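Side-chain contacts in serine-tRNA ligase (Naegleria fowleri, PDB 6BLJ), which probably charges serine-specific tRNA with serine in the cytoplasm, activating the amino acid with ATP to a seryl-adenylate before transferring it to the tRNA: residues F34-V37 / T38-D41; D234-K238 / K239-P243; N359-A362 / F363-L367. One frame throughout, in Å; residues are numbered along the deposited sequence.

Contact 1: F34-V37 / T38-D41; sequences FADV and TLVD
Asp36 and Thr38 cross obliquely, with the carboxylate of the first turned to the hydroxyl of the second. Asp36 has CG anti to its own N (chi1 -173°), which carries the carboxylate toward Thr38. There OD1 takes two donors: Thr38 OG1 at 2.6 Å, a short bond from the syn side and 30° out of the carboxylate plane, and Thr38 N at 3.1 Å, a weak, bent bond. One oxygen is thus gripped by both the backbone and the side chain of a single residue, which restrains the carboxylate against the start of the helix. Leu39 comes at about a right angle to Asp36. Its CG lies 3.9 Å from Asp36 CB, and its CD2 is 3.7 Å from Asp36 OD2, so one methyl lies beside the second oxygen while CG stays by CB. Leu39 N reaches Asp36 O in a long, weak bond of 3.5 Å. Val37 O accepts from Val40 N at 3.2 Å, and the CG2 branch of Val40 lies 3.6 Å from Val37 O. Val40 packs on Ile26 and Phe15, while Asp41 is salt-bridged to Arg27. Asp36 also touches Leu325 of the second subunit. The pattern is that of a side-chain cap at the N-terminal end of a helix, here near the start of helix 38-76 in the seryl-tRNA synthetase N-terminal domain.

Contact 2: D234-K238 / K239-P243; sequences DFLAK and KGYMP
Lys239 runs back along the end of the helix to lie over the ring of Phe235. Its CB starts 3.6 Å from Leu236 O, and CG passes Phe235 O at 3.5 Å. CD, still near that carbonyl, lies against Asn359 of helix 348-366, and CE arrives over one face of the Phe235 ring, 4.0 Å from its centroid and 30° off the normal, a CH-pi contact. The last bond then bends (chi4 -81°), swinging NZ farther off, 4.5 Å from Phe235 CZ. A second CH-pi contact sets Leu236 CD2 over the Tyr241 ring, 4.3 Å from the centroid and 14° off the normal. In the backbone, Gly240, with positive phi, is the C-prime residue of a Schellman motif: Tyr241 N reaches back to Leu236 O at 2.9 Å, and Gly240 N to Ala237 O at 3.0 Å. Ala237 CB touches Pro243 CG past the turn. The whole closes helix 220-238 and leads into strand 242-245, which pairs in parallel with strand 304-313. Phe235 and Tyr241 pack on helix 348-366, Tyr241 OH being hydrogen-bonded to Glu355, and Leu236 rests on Leu445 of strand 436-447.

Contact 3: N359-A362 / F363-L367; sequences NSEA and FYQSL
Phe363 N, Tyr364 N, Gln365 N and Ser366 N each donate to the carbonyl four residues back, at Asn359, Ser360, Glu361 and Ala362. Gln365 N to Glu361 O, 2.9 Å, is the straightest at 170°. Ser366 adds a side-chain bond: chi1 of 77° lays OG back on the helix, where it donates to Phe363 O at 2.6 Å, an oxygen that also accepts from Leu367 N as the helix ends. Van der Waals contacts fall on the same carbonyls. Tyr364 CD2 lies 3.0 Å from Ser360 O, and Gln365 CG is 3.2 Å from Glu361 O. Among the rings, CD2 of Phe363 stands 3.8 Å above the centre of the Tyr364 ring, so one ring presents its edge to the face of the other. The polar ends bond to the surrounding protein: Tyr364 OH to Leu445 O, Ser360 OG to Thr444 O, Ser366 OG to Tyr231 OH, and both Glu361 OE1 and Gln365 NE2 to Tyr371 OH. Glu361 OE2 makes a salt bridge with Arg171. A largely buried helix face is therefore not purely apolar: Ser360 and Tyr364 bond to backbone carbonyls of strand 436-447, and the buried Glu361 probably stays ionised beside its arginine.

Overall arrangement
Contacts 2 and 3 are neighbours, their centres 14 Å apart, and they meet directly: Phe235 sets its ring edge-to-face with Phe363, and Phe235 CZ lies 3.6 Å from Phe363 N. Together they join helix 220-238 to helix 348-366 on the class II catalytic core. Contact 3 is the closer to the nucleotide, with the side chain of Tyr364 about 6 Å from the bound AMP and Ser360 bonded to the pocket residue Thr444; the side chain of Leu236 in contact 2 is about 13 Å away. Contact 1 stands apart, its centre about 40 Å from either, in the N-terminal domain. Contacts 1 and 2 also touch other subunits, the second and the third respectively.

Contact 1: F34-V37 / T38-D41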
loop_
_atom_site.group_PDB
_atom_site.type_symbol
_atom_site.label_atom_id
_atom_site.label_comp_id
_atom_site.label_asym_id
_atom_site.label_seq_id
_atom_site.Cartn_x
_atom_site.Cartn_y
_atom_site.Cartn_z
ATOM N N PHE A 34 0.109 -22.893 -14.858
ATOM C CA PHE A 34 0.156 -21.833 -15.859
ATOM C C PHE A 34 1.127 -20.744 -15.403
ATOM O O PHE A 34 0.820 -19.552 -15.407
ATOM C CB PHE A 34 -1.254 -21.281 -16.142
ATOM C CG PHE A 34 -2.170 -22.312 -16.736
ATOM C CD1 PHE A 34 -2.291 -22.444 -18.110
ATOM C CD2 PHE A 34 -2.844 -23.208 -15.919
ATOM C CE1 PHE A 34 -3.102 -23.419 -18.656
ATOM C CE2 PHE A 34 -3.658 -24.187 -16.454
ATOM C CZ PHE A 34 -3.795 -24.292 -17.825
ATOM N N ALA A 35 2.308 -21.182 -14.964
ATOM C CA ALA A 35 3.341 -20.301 -14.437
ATOM C C ALA A 35 4.578 -20.359 -15.343
ATOM O O ALA A 35 4.557 -20.929 -16.443
ATOM C CB ALA A 35 3.672 -20.667 -12.985
ATOM N N ASP A 36 5.664 -19.759 -14.879
ATOM C CA ASP A 36 6.864 -19.624 -15.705
ATOM C C ASP A 36 7.615 -20.953 -15.705
ATOM O O ASP A 36 8.247 -21.326 -14.710
ATOM C CB ASP A 36 7.726 -18.481 -15.182
ATOM C CG ASP A 36 8.912 -18.172 -16.084
ATOM O OD1 ASP A 36 9.107 -18.850 -17.120
ATOM O OD2 ASP A 36 9.644 -17.220 -15.750
ATOM N N VAL A 37 7.519 -21.685 -16.819
ATOM C CA VAL A 37 8.187 -22.979 -16.938
ATOM C C VAL A 37 9.706 -22.811 -17.014
ATOM O O VAL A 37 10.456 -23.701 -16.590
ATOM C CB VAL A 37 7.644 -23.743 -18.165
ATOM C CG1 VAL A 37 8.328 -25.100 -18.310
ATOM C CG2 VAL A 37 6.136 -23.929 -18.059
ATOM N N THR A 38 10.189 -21.684 -17.552
ATOM C CA THR A 38 11.627 -21.496 -17.733
ATOM C C THR A 38 12.384 -21.420 -16.418
ATOM O O THR A 38 13.614 -21.535 -16.427
ATOM C CB THR A 38 11.934 -20.217 -18.517
ATOM O OG1 THR A 38 11.673 -19.079 -17.684
ATOM C CG2 THR A 38 11.091 -20.127 -19.775
ATOM N N LEU A 39 11.695 -21.190 -15.296
ATOM C CA LEU A 39 12.397 -21.152 -14.016
ATOM C C LEU A 39 13.120 -22.465 -13.736
ATOM O O LEU A 39 14.145 -22.473 -13.045
ATOM C CB LEU A 39 11.427 -20.837 -12.874
ATOM C CG LEU A 39 10.720 -19.481 -12.918
ATOM C CD1 LEU A 39 9.727 -19.382 -11.777
ATOM C CD2 LEU A 39 11.723 -18.340 -12.864
ATOM N N VAL A 40 12.600 -23.577 -14.246
ATOM C CA VAL A 40 13.220 -24.870 -13.981
ATOM C C VAL A 40 14.603 -24.935 -14.625
ATOM O O VAL A 40 15.598 -25.260 -13.966
ATOM C CB VAL A 40 12.299 -26.006 -14.470
ATOM C CG1 VAL A 40 12.944 -27.382 -14.252
ATOM C CG2 VAL A 40 10.938 -25.932 -13.755
ATOM N N ASP A 41 14.694 -24.571 -15.908
ATOM C CA ASP A 41 15.989 -24.573 -16.575
ATOM C C ASP A 41 16.924 -23.527 -15.990
ATOM O O ASP A 41 18.137 -23.756 -15.926
ATOM C CB ASP A 41 15.819 -24.332 -18.072
ATOM C CG ASP A 41 15.252 -25.529 -18.793
ATOM O OD1 ASP A 41 15.315 -26.647 -18.238
ATOM O OD2 ASP A 41 14.757 -25.355 -19.926
#

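Contact 2: D234-K238 / K239-P243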
loop_
_atom_site.group_PDB
_atom_site.type_symbol
_atom_site.label_atom_id
_atom_site.label_comp_id
_atom_site.label_asym_id
_atom_site.label_seq_id
_atom_site.Cartn_x
_atom_site.Cartn_y
_atom_site.Cartn_z
ATOM N N ASP A 234 -15.720 -26.748 20.732
ATOM C CA ASP A 234 -16.055 -28.028 21.364
ATOM C C ASP A 234 -15.961 -29.168 20.357
ATOM O O ASP A 234 -15.387 -30.225 20.644
ATOM C CB ASP A 234 -17.456 -27.976 21.964
ATOM C CG ASP A 234 -17.504 -27.198 23.244
ATOM O OD1 ASP A 234 -16.413 -26.848 23.751
ATOM O OD2 ASP A 234 -18.624 -26.968 23.752
ATOM N N PHE A 235 -16.522 -28.952 19.165
ATOM C CA PHE A 235 -16.512 -29.944 18.094
ATOM C C PHE A 235 -15.089 -30.410 17.783
ATOM O O PHE A 235 -14.805 -31.613 17.756
ATOM C CB PHE A 235 -17.179 -29.301 16.874
ATOM C CG PHE A 235 -17.322 -30.194 15.667
ATOM C CD1 PHE A 235 -18.414 -31.032 15.532
ATOM C CD2 PHE A 235 -16.404 -30.129 14.634
ATOM C CE1 PHE A 235 -18.568 -31.814 14.402
ATOM C CE2 PHE A 235 -16.552 -30.918 13.507
ATOM C CZ PHE A 235 -17.642 -31.752 13.393
ATOM N N LEU A 236 -14.168 -29.468 17.576
ATOM C CA LEU A 236 -12.804 -29.867 17.241
ATOM C C LEU A 236 -12.022 -30.373 18.451
ATOM O O LEU A 236 -11.187 -31.276 18.302
ATOM C CB LEU A 236 -12.059 -28.701 16.583
ATOM C CG LEU A 236 -12.427 -28.439 15.118
ATOM C CD1 LEU A 236 -11.644 -27.241 14.559
ATOM C CD2 LEU A 236 -12.189 -29.697 14.267
ATOM N N ALA A 237 -12.259 -29.811 19.643
ATOM C CA ALA A 237 -11.557 -30.288 20.833
ATOM C C ALA A 237 -11.853 -31.758 21.082
ATOM O O ALA A 237 -10.964 -32.523 21.475
ATOM C CB ALA A 237 -11.941 -29.463 22.066
ATOM N N LYS A 238 -13.103 -32.160 20.877
ATOM C CA LYS A 238 -13.471 -33.556 21.029
ATOM C C LYS A 238 -12.813 -34.446 19.981
ATOM O O LYS A 238 -12.662 -35.647 20.220
ATOM C CB LYS A 238 -14.993 -33.681 21.019
ATOM C CG LYS A 238 -15.578 -33.148 22.325
ATOM C CD LYS A 238 -17.094 -33.081 22.378
ATOM C CE LYS A 238 -17.514 -32.509 23.731
ATOM N NZ LYS A 238 -18.970 -32.245 23.860
ATOM N N LYS A 239 -12.383 -33.893 18.849
ATOM C CA LYS A 239 -11.644 -34.684 17.871
ATOM C C LYS A 239 -10.141 -34.617 18.101
ATOM O O LYS A 239 -9.368 -35.014 17.222
ATOM C CB LYS A 239 -11.972 -34.233 16.446
ATOM C CG LYS A 239 -13.449 -34.389 16.074
ATOM C CD LYS A 239 -13.704 -34.015 14.622
ATOM C CE LYS A 239 -15.155 -34.225 14.253
ATOM N NZ LYS A 239 -15.436 -35.638 13.946
ATOM N N GLY A 240 -9.710 -34.108 19.250
ATOM C CA GLY A 240 -8.295 -34.030 19.554
ATOM C C GLY A 240 -7.588 -32.808 19.016
ATOM O O GLY A 240 -6.350 -32.792 18.993
ATOM N N TYR A 241 -8.320 -31.780 18.589
ATOM C CA TYR A 241 -7.696 -30.545 18.124
ATOM C C TYR A 241 -7.535 -29.592 19.305
ATOM O O TYR A 241 -8.519 -29.213 19.942
ATOM C CB TYR A 241 -8.513 -29.918 16.990
ATOM C CG TYR A 241 -8.381 -30.665 15.671
ATOM C CD1 TYR A 241 -8.887 -31.963 15.526
ATOM C CD2 TYR A 241 -7.781 -30.067 14.566
ATOM C CE1 TYR A 241 -8.770 -32.659 14.317
ATOM C CE2 TYR A 241 -7.664 -30.745 13.351
ATOM C CZ TYR A 241 -8.163 -32.042 13.233
ATOM O OH TYR A 241 -8.042 -32.719 12.036
ATOM N N MET A 242 -6.293 -29.222 19.594
ATOM C CA MET A 242 -5.982 -28.339 20.716
ATOM C C MET A 242 -6.476 -26.915 20.456
ATOM O O MET A 242 -5.996 -26.250 19.534
ATOM C CB MET A 242 -4.475 -28.346 20.954
ATOM C CG MET A 242 -3.992 -27.249 21.859
ATOM S SD MET A 242 -4.240 -27.649 23.584
ATOM C CE MET A 242 -2.542 -28.018 24.022
ATOM N N PRO A 243 -7.428 -26.403 21.239
ATOM C CA PRO A 243 -7.824 -24.995 21.063
ATOM C C PRO A 243 -6.635 -24.067 21.277
ATOM O O PRO A 243 -5.835 -24.267 22.189
ATOM C CB PRO A 243 -8.901 -24.786 22.135
ATOM C CG PRO A 243 -9.417 -26.169 22.446
ATOM C CD PRO A 243 -8.241 -27.088 22.264
#

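Contact 3: N359-A362 / F363-L367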
loop_
_atom_site.group_PDB
_atom_site.type_symbol
_atom_site.label_atom_id
_atom_site.label_comp_id
_atom_site.label_asym_id
_atom_site.label_seq_id
_atom_site.Cartn_x
_atom_site.Cartn_y
_atom_site.Cartn_z
ATOM N N ASN A 359 -13.847 -33.405 8.590
ATOM C CA ASN A 359 -14.290 -32.683 9.781
ATOM C C ASN A 359 -15.228 -31.532 9.416
ATOM O O ASN A 359 -16.253 -31.326 10.069
ATOM C CB ASN A 359 -13.081 -32.150 10.562
ATOM C CG ASN A 359 -12.285 -33.257 11.248
ATOM O OD1 ASN A 359 -12.793 -34.350 11.474
ATOM N ND2 ASN A 359 -11.042 -32.967 11.586
ATOM N N SER A 360 -14.874 -30.748 8.393
ATOM C CA SER A 360 -15.716 -29.621 8.012
ATOM C C SER A 360 -17.056 -30.100 7.473
ATOM O O SER A 360 -18.102 -29.518 7.784
ATOM C CB SER A 360 -14.988 -28.743 6.988
ATOM O OG SER A 360 -13.814 -28.186 7.573
ATOM N N GLU A 361 -17.039 -31.163 6.668
ATOM C CA GLU A 361 -18.277 -31.762 6.175
ATOM C C GLU A 361 -19.174 -32.210 7.323
ATOM O O GLU A 361 -20.376 -31.926 7.326
ATOM C CB GLU A 361 -17.965 -32.947 5.266
ATOM C CG GLU A 361 -17.393 -32.577 3.910
ATOM C CD GLU A 361 -17.408 -33.766 2.982
ATOM O OE1 GLU A 361 -18.517 -34.167 2.577
ATOM O OE2 GLU A 361 -16.326 -34.312 2.681
ATOM N N ALA A 362 -18.611 -32.938 8.301
ATOM C CA ALA A 362 -19.413 -33.344 9.457
ATOM C C ALA A 362 -19.951 -32.125 10.200
ATOM O O ALA A 362 -21.074 -32.143 10.719
ATOM C CB ALA A 362 -18.590 -34.223 10.403
ATOM N N PHE A 363 -19.169 -31.043 10.252
ATOM C CA PHE A 363 -19.642 -29.842 10.930
ATOM C C PHE A 363 -20.891 -29.285 10.250
ATOM O O PHE A 363 -21.906 -29.031 10.909
ATOM C CB PHE A 363 -18.534 -28.792 10.985
ATOM C CG PHE A 363 -18.896 -27.564 11.799
ATOM C CD1 PHE A 363 -18.924 -27.617 13.182
ATOM C CD2 PHE A 363 -19.193 -26.359 11.176
ATOM C CE1 PHE A 363 -19.238 -26.485 13.932
ATOM C CE2 PHE A 363 -19.509 -25.226 11.922
ATOM C CZ PHE A 363 -19.543 -25.299 13.304
ATOM N N TYR A 364 -20.835 -29.089 8.924
ATOM C CA TYR A 364 -21.976 -28.497 8.227
ATOM C C TYR A 364 -23.151 -29.462 8.122
ATOM O O TYR A 364 -24.312 -29.020 8.148
ATOM C CB TYR A 364 -21.544 -27.959 6.855
ATOM C CG TYR A 364 -20.680 -26.743 7.088
ATOM C CD1 TYR A 364 -21.262 -25.527 7.456
ATOM C CD2 TYR A 364 -19.287 -26.829 7.065
ATOM C CE1 TYR A 364 -20.491 -24.417 7.758
ATOM C CE2 TYR A 364 -18.492 -25.701 7.345
ATOM C CZ TYR A 364 -19.112 -24.508 7.693
ATOM O OH TYR A 364 -18.376 -23.394 7.986
ATOM N N GLN A 365 -22.896 -30.767 8.011
ATOM C CA GLN A 365 -24.010 -31.700 8.140
ATOM C C GLN A 365 -24.696 -31.535 9.494
ATOM O O GLN A 365 -25.926 -31.565 9.573
ATOM C CB GLN A 365 -23.549 -33.147 7.954
ATOM C CG GLN A 365 -23.107 -33.496 6.544
ATOM C CD GLN A 365 -22.339 -34.805 6.522
ATOM O OE1 GLN A 365 -22.539 -35.648 7.384
ATOM N NE2 GLN A 365 -21.444 -34.967 5.551
ATOM N N SER A 366 -23.923 -31.364 10.574
ATOM C CA SER A 366 -24.564 -31.226 11.881
ATOM C C SER A 366 -25.405 -29.956 11.947
ATOM O O SER A 366 -26.371 -29.895 12.712
ATOM C CB SER A 366 -23.536 -31.234 13.020
ATOM O OG SER A 366 -22.858 -29.983 13.130
ATOM N N LEU A 367 -25.057 -28.933 11.163
ATOM C CA LEU A 367 -25.832 -27.699 11.105
ATOM C C LEU A 367 -26.997 -27.767 10.124
ATOM O O LEU A 367 -27.775 -26.813 10.054
ATOM C CB LEU A 367 -24.923 -26.515 10.725
ATOM C CG LEU A 367 -23.930 -26.087 11.811
ATOM C CD1 LEU A 367 -22.902 -25.163 11.222
ATOM C CD2 LEU A 367 -24.671 -25.390 12.962
#